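Local coordinates for protein phosphoglycerate kinase (Coxiella burnetii, PDB 4NG4) that catalyses the reversible transfer of a phosphoryl group between ATP and 3-phosphoglycerate, the second step of the lower half of glycolysis, at residues V197-G202 / I320-P325. Sequence-based numbering, arbitrary orientation.
Sequences VAVVGG and IVWNGP. With ADP (adenosine-5'-diphosphate), chain E.
Two neighbouring parallel strands of the nucleotide-binding sheet of phosphoglycerate kinase, 197-202 and 320-323, illustrate how a Rossmann-like domain carries its ligand at the carboxyl ends of its strands. Their short axes run 4.7 Å apart at an angle of 3°. The ladder alternates in donor: Val321 N gives to Val197 O, Val199 N to Val321 O and Asn323 N to Val199 O. Gly201 N continues it, giving to Asn323 O over 2.9 Å. On one face of the sheet Val199 and Trp322 lie side by side, and Val199 CG1 meets the indole obliquely at Trp322 CD1, 3.6 Å away. With CG anti to the backbone N (chi1 167°), the indole reaches along its own chain, and Trp322 NE1 binds Gly324 O at 2.8 Å; this oxygen lies at the ring edge, close to the indole plane, whereas the donor stands above the carbonyl plane. The bond helps fix the rotation of the ring, which Leu341 and Leu363 pack against from helices 336-347 and 357-365. Asn323 belongs to the other face, beside helix 209-216. Its amide is held at both ends: OD1 accepts from Lys208 NZ, while ND2 gives to Gly355 O and makes a weak hydrogen bond, 2.6 Å long, to ADP O3B. Where the two segments reach the ligand, Gly202, which has no side chain, lies next to the alpha-phosphate, and Pro325 CD rests 3.6 Å from ADP C5'. Strand ends opening into glycine-containing loops around a diphosphate are characteristic of the nucleotide site in the C-terminal domain of phosphoglycerate kinases.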
ATOM      1  N   VAL A 197       0.464  -5.969  17.125  1.00 28.49           N
ATOM      2  CA  VAL A 197      -0.809  -5.236  17.169  1.00 26.84           C
ATOM      3  C   VAL A 197      -1.170  -4.654  15.808  1.00 25.60           C
ATOM      4  O   VAL A 197      -0.319  -4.127  15.103  1.00 26.10           O
ATOM      5  CB  VAL A 197      -0.758  -4.087  18.181  1.00 26.88           C
ATOM      6  CG1 VAL A 197      -2.063  -3.325  18.172  1.00 25.74           C
ATOM      7  CG2 VAL A 197      -0.477  -4.619  19.560  1.00 28.11           C
ATOM      8  N   ALA A 198      -2.439  -4.737  15.443  1.00 24.54           N
ATOM      9  CA  ALA A 198      -2.898  -4.241  14.155  1.00 23.72           C
ATOM     10  C   ALA A 198      -4.024  -3.262  14.388  1.00 22.86           C
ATOM     11  O   ALA A 198      -5.063  -3.639  14.920  1.00 23.25           O
ATOM     12  CB  ALA A 198      -3.373  -5.394  13.299  1.00 23.56           C
ATOM     13  N   VAL A 199      -3.817  -2.009  13.996  1.00 22.82           N
ATOM     14  CA  VAL A 199      -4.858  -0.970  14.026  1.00 22.02           C
ATOM     15  C   VAL A 199      -5.471  -0.830  12.639  1.00 21.77           C
ATOM     16  O   VAL A 199      -4.753  -0.681  11.657  1.00 22.20           O
ATOM     17  CB  VAL A 199      -4.253   0.387  14.431  1.00 22.66           C
ATOM     18  CG1 VAL A 199      -5.318   1.445  14.578  1.00 20.73           C
ATOM     19  CG2 VAL A 199      -3.440   0.228  15.715  1.00 23.75           C
ATOM     20  N   VAL A 200      -6.792  -0.879  12.553  1.00 21.30           N
ATOM     21  CA  VAL A 200      -7.479  -0.869  11.255  1.00 21.20           C
ATOM     22  C   VAL A 200      -8.660   0.101  11.319  1.00 20.95           C
ATOM     23  O   VAL A 200      -9.618  -0.126  12.065  1.00 20.62           O
ATOM     24  CB  VAL A 200      -7.963  -2.289  10.878  1.00 21.29           C
ATOM     25  CG1 VAL A 200      -8.943  -2.253   9.679  1.00 20.87           C
ATOM     26  CG2 VAL A 200      -6.762  -3.189  10.615  1.00 20.94           C
ATOM     27  N   GLY A 201      -8.564   1.187  10.555  1.00 21.27           N
ATOM     28  CA  GLY A 201      -9.558   2.249  10.566  1.00 21.10           C
ATOM     29  C   GLY A 201     -10.034   2.586   9.167  1.00 21.64           C
ATOM     30  O   GLY A 201      -9.437   2.182   8.173  1.00 22.33           O
ATOM     31  N   GLY A 202     -11.137   3.311   9.084  1.00 21.66           N
ATOM     32  CA  GLY A 202     -11.705   3.619   7.793  1.00 22.11           C
ATOM     33  C   GLY A 202     -13.198   3.812   7.803  1.00 21.94           C
ATOM     34  O   GLY A 202     -13.852   3.690   8.846  1.00 21.79           O
ATOM     35  N   ILE A 320       3.946  -3.413  15.021  1.00 30.87           N
ATOM     36  CA  ILE A 320       2.685  -2.701  14.778  1.00 28.84           C
ATOM     37  C   ILE A 320       2.360  -2.569  13.279  1.00 28.20           C
ATOM     38  O   ILE A 320       3.231  -2.263  12.469  1.00 28.72           O
ATOM     39  CB  ILE A 320       2.703  -1.305  15.414  1.00 28.81           C
ATOM     40  CG1 ILE A 320       2.929  -1.398  16.935  1.00 29.64           C
ATOM     41  CG2 ILE A 320       1.411  -0.585  15.109  1.00 26.70           C
ATOM     42  CD1 ILE A 320       3.049  -0.053  17.641  1.00 29.97           C
ATOM     43  N   VAL A 321       1.101  -2.808  12.915  1.00 26.99           N
ATOM     44  CA  VAL A 321       0.650  -2.654  11.526  1.00 26.62           C
ATOM     45  C   VAL A 321      -0.572  -1.744  11.547  1.00 25.26           C
ATOM     46  O   VAL A 321      -1.560  -2.086  12.152  1.00 24.79           O
ATOM     47  CB  VAL A 321       0.299  -4.026  10.875  1.00 26.56           C
ATOM     48  CG1 VAL A 321      -0.105  -3.854   9.437  1.00 25.90           C
ATOM     49  CG2 VAL A 321       1.476  -4.970  10.942  1.00 28.38           C
ATOM     50  N   TRP A 322      -0.511  -0.586  10.903  1.00 25.35           N
ATOM     51  CA  TRP A 322      -1.585   0.401  11.040  1.00 24.38           C
ATOM     52  C   TRP A 322      -2.051   0.973   9.695  1.00 24.48           C
ATOM     53  O   TRP A 322      -1.273   1.571   8.963  1.00 25.33           O
ATOM     54  CB  TRP A 322      -1.136   1.512  11.976  1.00 24.88           C
ATOM     55  CG  TRP A 322      -2.000   2.722  11.970  1.00 24.33           C
ATOM     56  CD1 TRP A 322      -3.359   2.773  11.821  1.00 23.41           C
ATOM     57  CD2 TRP A 322      -1.570   4.071  12.133  1.00 24.67           C
ATOM     58  NE1 TRP A 322      -3.792   4.076  11.862  1.00 22.86           N
ATOM     59  CE2 TRP A 322      -2.710   4.889  12.061  1.00 24.04           C
ATOM     60  CE3 TRP A 322      -0.330   4.669  12.319  1.00 26.58           C
ATOM     61  CZ2 TRP A 322      -2.641   6.273  12.171  1.00 25.67           C
ATOM     62  CZ3 TRP A 322      -0.265   6.047  12.422  1.00 27.67           C
ATOM     63  CH2 TRP A 322      -1.411   6.831  12.342  1.00 26.85           C
ATOM     64  N   ASN A 323      -3.339   0.774   9.408  1.00 23.56           N
ATOM     65  CA  ASN A 323      -3.983   1.196   8.186  1.00 23.50           C
ATOM     66  C   ASN A 323      -5.312   1.841   8.489  1.00 22.78           C
ATOM     67  O   ASN A 323      -6.299   1.149   8.722  1.00 22.31           O
ATOM     68  CB  ASN A 323      -4.229  -0.011   7.291  1.00 23.61           C
ATOM     69  CG  ASN A 323      -5.157   0.306   6.128  1.00 23.87           C
ATOM     70  OD1 ASN A 323      -6.060  -0.474   5.811  1.00 24.15           O
ATOM     71  ND2 ASN A 323      -4.957   1.461   5.502  1.00 22.98           N
ATOM     72  N   GLY A 324      -5.342   3.165   8.489  1.00 23.38           N
ATOM     73  CA  GLY A 324      -6.592   3.907   8.620  1.00 22.96           C
ATOM     74  C   GLY A 324      -6.664   4.789   9.855  1.00 23.21           C
ATOM     75  O   GLY A 324      -6.436   4.322  10.983  1.00 23.07           O
ATOM     76  N   PRO A 325      -7.002   6.073   9.663  1.00 23.91           N
ATOM     77  CA  PRO A 325      -7.164   6.976  10.806  1.00 24.20           C
ATOM     78  C   PRO A 325      -8.416   6.623  11.615  1.00 23.22           C
ATOM     79  O   PRO A 325      -9.415   6.152  11.044  1.00 22.66           O
ATOM     80  CB  PRO A 325      -7.313   8.338  10.155  1.00 25.15           C
ATOM     81  CG  PRO A 325      -7.978   8.042   8.838  1.00 25.16           C
ATOM     82  CD  PRO A 325      -7.514   6.666   8.414  1.00 24.40           C
TER
HETATM   83  PB  ADP E 402      -6.817   4.748   4.554  1.00 64.95           P
HETATM   84  O1B ADP E 402      -5.840   5.533   5.393  1.00 64.55           O
HETATM   85  O2B ADP E 402      -7.067   5.362   3.192  1.00 64.53           O
HETATM   86  O3B ADP E 402      -6.562   3.259   4.536  1.00 64.85           O
HETATM   87  PA  ADP E 402      -9.651   4.417   4.864  1.00 66.55           P
HETATM   88  O1A ADP E 402      -9.694   4.487   3.356  1.00 67.34           O
HETATM   89  O2A ADP E 402      -9.980   3.098   5.513  1.00 67.07           O
HETATM   90  O3A ADP E 402      -8.195   4.888   5.396  1.00 65.49           O
HETATM   91  O5' ADP E 402     -10.681   5.551   5.394  1.00 66.67           O
HETATM   92  C5' ADP E 402     -10.252   6.711   6.119  1.00 66.13           C
HETATM   93  C4' ADP E 402     -11.178   7.888   5.848  1.00 66.00           C
HETATM   94  O4' ADP E 402     -12.433   7.666   6.501  1.00 66.11           O
HETATM   95  C3' ADP E 402     -10.599   9.206   6.369  1.00 65.94           C
HETATM   96  O3' ADP E 402     -10.443  10.154   5.304  1.00 65.17           O
HETATM   97  C2' ADP E 402     -11.570   9.676   7.446  1.00 65.91           C
HETATM   98  O2' ADP E 402     -11.891  11.066   7.345  1.00 65.35           O
HETATM   99  C1' ADP E 402     -12.820   8.810   7.277  1.00 66.02           C
HETATM  100  N9  ADP E 402     -13.410   8.435   8.603  1.00 65.91           N
HETATM  101  C8  ADP E 402     -12.807   7.729   9.590  1.00 65.24           C
HETATM  102  N7  ADP E 402     -13.643   7.593  10.654  1.00 65.17           N
HETATM  103  C5  ADP E 402     -14.804   8.212  10.361  1.00 64.82           C
HETATM  104  C6  ADP E 402     -16.106   8.443  11.035  1.00 64.00           C
HETATM  105  N6  ADP E 402     -16.355   7.976  12.284  1.00 63.31           N
HETATM  106  N1  ADP E 402     -17.048   9.141  10.350  1.00 64.63           N
HETATM  107  C2  ADP E 402     -16.849   9.631   9.103  1.00 64.66           C
HETATM  108  N3  ADP E 402     -15.690   9.458   8.439  1.00 65.14           N
HETATM  109  C4  ADP E 402     -14.650   8.771   9.002  1.00 65.54           C